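Local atomic coordinates of hypothetical UPF0271 protein TTHB195 (Thermus thermophilus, PDB entry 2DFA), a protein that probably acts as subunit A of an ATP-dependent 5-oxoprolinase, which opens the ring of 5-oxoproline to give L-glutamate. Residues K2-A7 with V28-L33; G36-S41 with G60-F65. All blocks are in the same frame, centred on the assembly; numbering follows the deposited sequence. Where two conformers were deposited one is given.

Interaction 1: K2-A7 with V28-L33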
loop_
_atom_site.group_PDB
_atom_site.type_symbol
_atom_site.label_atom_id
_atom_site.label_comp_id
_atom_site.label_asym_id
_atom_site.label_seq_id
_atom_site.Cartn_x
_atom_site.Cartn_y
_atom_site.Cartn_z
ATOM N N LYS A 2 34.190 26.020 -4.117
ATOM C CA LYS A 2 33.414 24.831 -4.465
ATOM C C LYS A 2 31.989 24.843 -3.918
ATOM O O LYS A 2 31.681 25.536 -2.950
ATOM C CB LYS A 2 34.137 23.576 -3.968
ATOM C CG LYS A 2 34.054 23.356 -2.469
ATOM C CD LYS A 2 34.981 22.232 -2.029
ATOM C CE LYS A 2 34.674 21.771 -0.608
ATOM N NZ LYS A 2 33.389 21.008 -0.533
ATOM N N VAL A 3 31.121 24.068 -4.554
ATOM C CA VAL A 3 29.732 23.978 -4.128
ATOM C C VAL A 3 29.149 22.649 -4.578
ATOM O O VAL A 3 29.591 22.062 -5.569
ATOM C CB VAL A 3 28.882 25.131 -4.722
ATOM C CG1 VAL A 3 28.762 24.977 -6.221
ATOM C CG2 VAL A 3 27.497 25.154 -4.074
ATOM N N ASP A 4 28.155 22.171 -3.844
ATOM C CA ASP A 4 27.514 20.918 -4.189
ATOM C C ASP A 4 26.204 21.187 -4.924
ATOM O O ASP A 4 25.463 22.107 -4.582
ATOM C CB ASP A 4 27.251 20.094 -2.922
ATOM C CG ASP A 4 26.413 18.854 -3.193
ATOM O OD1 ASP A 4 25.166 18.965 -3.223
ATOM O OD2 ASP A 4 26.999 17.772 -3.388
ATOM N N LEU A 5 25.949 20.393 -5.954
ATOM C CA LEU A 5 24.724 20.493 -6.731
ATOM C C LEU A 5 23.945 19.223 -6.421
ATOM O O LEU A 5 24.433 18.121 -6.674
ATOM C CB LEU A 5 25.041 20.552 -8.228
ATOM C CG LEU A 5 24.905 21.911 -8.924
ATOM C CD1 LEU A 5 23.432 22.269 -9.055
ATOM C CD2 LEU A 5 25.652 22.973 -8.138
ATOM N N ASN A 6 22.742 19.368 -5.867
ATOM C CA ASN A 6 21.945 18.197 -5.530
ATOM C C ASN A 6 20.594 18.177 -6.235
ATOM O O ASN A 6 20.028 19.220 -6.570
ATOM C CB ASN A 6 21.744 18.109 -4.011
ATOM C CG ASN A 6 20.561 18.929 -3.520
ATOM O OD1 ASN A 6 19.405 18.527 -3.673
ATOM N ND2 ASN A 6 20.847 20.086 -2.931
ATOM N N ALA A 7 20.090 16.974 -6.474
ATOM C CA ALA A 7 18.800 16.803 -7.124
ATOM C C ALA A 7 18.154 15.531 -6.593
ATOM O O ALA A 7 18.846 14.593 -6.183
ATOM C CB ALA A 7 18.981 16.705 -8.631
ATOM N N VAL A 28 24.918 16.476 -11.490
ATOM C CA VAL A 28 24.969 16.806 -10.066
ATOM C C VAL A 28 26.080 16.100 -9.308
ATOM O O VAL A 28 26.642 15.119 -9.792
ATOM C CB VAL A 28 23.618 16.476 -9.384
ATOM C CG1 VAL A 28 22.490 17.217 -10.085
ATOM C CG2 VAL A 28 23.362 14.982 -9.429
ATOM N N SER A 29 26.401 16.602 -8.119
ATOM C CA SER A 29 27.431 15.976 -7.303
ATOM C C SER A 29 26.810 15.125 -6.195
ATOM O O SER A 29 27.463 14.238 -5.664
ATOM C CB SER A 29 28.384 17.023 -6.704
ATOM O OG SER A 29 27.691 18.008 -5.958
ATOM N N SER A 30 25.551 15.394 -5.851
ATOM C CA SER A 30 24.858 14.615 -4.822
ATOM C C SER A 30 23.408 14.392 -5.243
ATOM O O SER A 30 22.834 15.197 -5.974
ATOM C CB SER A 30 24.892 15.317 -3.451
ATOM O OG SER A 30 26.192 15.331 -2.884
ATOM N N ALA A 31 22.826 13.287 -4.790
ATOM C CA ALA A 31 21.440 12.974 -5.122
ATOM C C ALA A 31 20.696 12.570 -3.852
ATOM O O ALA A 31 21.282 11.991 -2.937
ATOM C CB ALA A 31 21.390 11.848 -6.138
ATOM N N ASN A 32 19.409 12.896 -3.802
ATOM C CA ASN A 32 18.569 12.559 -2.659
ATOM C C ASN A 32 17.656 11.449 -3.168
ATOM O O ASN A 32 16.751 11.700 -3.960
ATOM C CB ASN A 32 17.740 13.773 -2.241
ATOM C CG ASN A 32 18.528 15.074 -2.316
ATOM O OD1 ASN A 32 19.563 15.230 -1.664
ATOM N ND2 ASN A 32 18.042 16.011 -3.120
ATOM N N LEU A 33 17.908 10.223 -2.731
ATOM C CA LEU A 33 17.125 9.079 -3.178
ATOM C C LEU A 33 15.911 8.752 -2.320
ATOM O O LEU A 33 16.000 8.708 -1.092
ATOM C CB LEU A 33 18.023 7.842 -3.275
ATOM C CG LEU A 33 18.762 7.654 -4.607
ATOM C CD1 LEU A 33 19.485 8.933 -5.004
ATOM C CD2 LEU A 33 19.730 6.501 -4.480
#
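Two successive amides grip the carbonyl oxygen of Leu5: Ser29 N at 2.9 Å, in the carbonyl plane, and Ser30 N at 3.1 Å, tilted from it. The pairing joins strands 2-9 and 30-34, parallel neighbours in a beta-alpha-beta unit with helix 21-24 in the crossover. Further along, Asn32 N bonds to Ala7 O, and the return bond from Ala7 N to Ser30 O is weak. Ser29 OG, held between its backbone N and carbonyl carbon (chi1 56°), accepts from Leu5 N and meets Asp4 OD2 at 2.7 Å from above the carboxylate plane. In one of two deposited Ser30 conformers, OG reaches the same OD2 on its syn side, while Asp4 OD1 turns to Thr219. Were Asp4 an alanine, the hydroxyls of Ser29 and, in this conformer, Ser30 would probably lose their shared carboxylate oxygen, and Thr219 its bond to OD1. On the other face from Asn6 and Ser30, Ala7 CB packs on Val28 CG1 at 3.8 Å. Asn6 ND2 is hydrogen-bonded to Thr219 OG1 and Glu163; its OD1, which also takes a bond from Lys109, is met by Asn32 ND2 at 2.9 Å, nearly straight (172°), with amide planes 62° apart; Asn32 OD1 accepts from His107.

Interaction 2: G36-S41 with G60-F65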
loop_
_atom_site.group_PDB
_atom_site.type_symbol
_atom_site.label_atom_id
_atom_site.label_comp_id
_atom_site.label_asym_id
_atom_site.label_seq_id
_atom_site.Cartn_x
_atom_site.Cartn_y
_atom_site.Cartn_z
ATOM N N GLY A 36 11.068 4.481 -0.662
ATOM C CA GLY A 36 9.918 3.589 -0.678
ATOM C C GLY A 36 8.598 4.081 -0.105
ATOM O O GLY A 36 7.596 3.366 -0.186
ATOM N N PHE A 37 8.575 5.282 0.460
ATOM C CA PHE A 37 7.337 5.815 1.041
ATOM C C PHE A 37 6.541 6.712 0.092
ATOM O O PHE A 37 5.325 6.549 -0.045
ATOM C CB PHE A 37 7.647 6.588 2.331
ATOM C CG PHE A 37 7.768 5.716 3.555
ATOM C CD1 PHE A 37 8.448 4.503 3.505
ATOM C CD2 PHE A 37 7.219 6.128 4.770
ATOM C CE1 PHE A 37 8.581 3.705 4.650
ATOM C CE2 PHE A 37 7.344 5.341 5.925
ATOM C CZ PHE A 37 8.022 4.134 5.865
ATOM N N HIS A 38 7.216 7.668 -0.541
ATOM C CA HIS A 38 6.518 8.526 -1.475
ATOM C C HIS A 38 6.948 8.203 -2.895
ATOM O O HIS A 38 6.451 8.760 -3.865
ATOM C CB HIS A 38 6.863 9.977 -1.141
ATOM C CG HIS A 38 8.316 10.235 -1.445
ATOM N ND1 HIS A 38 9.316 9.989 -0.563
ATOM C CD2 HIS A 38 8.875 10.758 -2.617
ATOM C CE1 HIS A 38 10.451 10.356 -1.190
ATOM N NE2 HIS A 38 10.217 10.819 -2.420
ATOM N N GLY A 39 7.861 7.244 -2.991
ATOM C CA GLY A 39 8.361 6.780 -4.270
ATOM C C GLY A 39 9.569 5.898 -4.014
ATOM O O GLY A 39 9.944 5.680 -2.860
ATOM N N GLY A 40 10.174 5.386 -5.082
ATOM C CA GLY A 40 11.344 4.539 -4.930
ATOM C C GLY A 40 11.119 3.114 -4.431
ATOM O O GLY A 40 11.432 2.803 -3.279
ATOM N N SER A 41 10.575 2.244 -5.277
ATOM C CA SER A 41 10.374 0.843 -4.895
ATOM C C SER A 41 11.775 0.226 -4.775
ATOM O O SER A 41 12.738 0.767 -5.322
ATOM C CB SER A 41 9.558 0.113 -5.960
ATOM O OG SER A 41 10.183 0.223 -7.225
ATOM N N GLY A 60 22.335 10.418 -0.784
ATOM C CA GLY A 60 21.782 10.740 0.519
ATOM C C GLY A 60 20.342 10.247 0.548
ATOM O O GLY A 60 19.765 9.969 -0.506
ATOM N N ALA A 61 19.762 10.141 1.740
ATOM C CA ALA A 61 18.380 9.677 1.877
ATOM C C ALA A 61 17.395 10.828 1.729
ATOM O O ALA A 61 17.636 11.938 2.202
ATOM C CB ALA A 61 18.185 8.989 3.231
ATOM N N HIS A 62 16.275 10.544 1.073
ATOM C CA HIS A 62 15.229 11.526 0.833
ATOM C C HIS A 62 13.936 10.958 1.445
ATOM O O HIS A 62 12.997 10.624 0.733
ATOM C CB HIS A 62 15.080 11.716 -0.684
ATOM C CG HIS A 62 14.399 12.986 -1.087
ATOM N ND1 HIS A 62 14.525 14.161 -0.381
ATOM C CD2 HIS A 62 13.655 13.285 -2.181
ATOM C CE1 HIS A 62 13.894 15.130 -1.020
ATOM N NE2 HIS A 62 13.359 14.623 -2.116
ATOM N N PRO A 63 13.884 10.839 2.784
ATOM C CA PRO A 63 12.690 10.303 3.452
ATOM C C PRO A 63 11.451 11.187 3.344
ATOM O O PRO A 63 11.541 12.416 3.327
ATOM C CB PRO A 63 13.160 10.116 4.892
ATOM C CG PRO A 63 14.136 11.258 5.070
ATOM C CD PRO A 63 14.928 11.188 3.768
ATOM N N GLY A 64 10.287 10.549 3.260
ATOM C CA GLY A 64 9.050 11.298 3.154
ATOM C C GLY A 64 7.900 10.677 3.928
ATOM O O GLY A 64 8.061 9.654 4.600
ATOM N N PHE A 65 6.737 11.316 3.846
ATOM C CA PHE A 65 5.532 10.824 4.507
ATOM C C PHE A 65 5.073 9.529 3.838
ATOM O O PHE A 65 5.374 9.276 2.664
ATOM C CB PHE A 65 4.387 11.840 4.378
ATOM C CG PHE A 65 4.447 12.981 5.360
ATOM C CD1 PHE A 65 4.692 12.750 6.710
ATOM C CD2 PHE A 65 4.178 14.283 4.942
ATOM C CE1 PHE A 65 4.666 13.804 7.631
ATOM C CE2 PHE A 65 4.149 15.339 5.851
ATOM C CZ PHE A 65 4.392 15.101 7.198
#
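The loop that follows strand 30-34 folds here against the C-terminal end of strand 58-62 and the turn after it, beside a cluster of polar side chains where Asp8, His62 and His111 may form an unoccupied metal site. His38 carries the contact. With CG held between the backbone N and the carbonyl carbon (chi1 68°), its imidazole reaches across to the other segment and sets CE1 3.2 Å from His62 O, close to the ring plane. That oxygen is buried and has no hydrogen-bonding partner in the model; the polarised C-H at CE1 probably gives it some weak compensation. The same ring turns an edge toward the face of the His62 imidazole in an offset edge-to-face pair, centroids 5.8 Å apart and planes at 86°. Beyond the pair, His38 NE2 is hydrogen-bonded to Glu11, His62 ND1 to the backbone oxygen of Lys109, and His38 also stacks on His111. Gly64 passes close by, its CA 3.9 Å from His38 ND1; a beta carbon there would come within 2.7 Å of that nitrogen, a clash. Phe37 continues the contact outward: its CB lies 3.5 Å from Phe65 O and its CD2 3.6 Å from Gly64 O, an oxygen that also accepts from Gln90. Phe37 further packs on Pro42 of a second subunit, whereas the CA-CB bond of Phe65 points away from the loop, and its ring packs on helix 112-120. Between these two segments the chemistry is aromatic and van der Waals, without hydrogen bonds; the hydrogen bonds to Glu11 and to Lys109 O probably help to orient the two imidazoles.

Both contacts are buried and lie on the same parallel sheet, their centres about 17 Å apart. Interaction 1 sits nearer the centre of the chain and pairs two adjacent strands by backbone bonds reinforced by serine, carboxylate and amide groups. Interaction 2 follows it along the chain and lies at the C-terminal end of strand 58-62, where a loop meets a turn through rings and carbonyl oxygens, close to neighbouring subunits. Strands 30-34 and 58-62 join them directly: Ala31 O lies 2.9 Å from Gly60 N, and Leu33 O lies 2.9 Å from His62 N, both probable hydrogen bonds. The Asn32 side chain of interaction 1 touches His62 of interaction 2 beside the possible metal site.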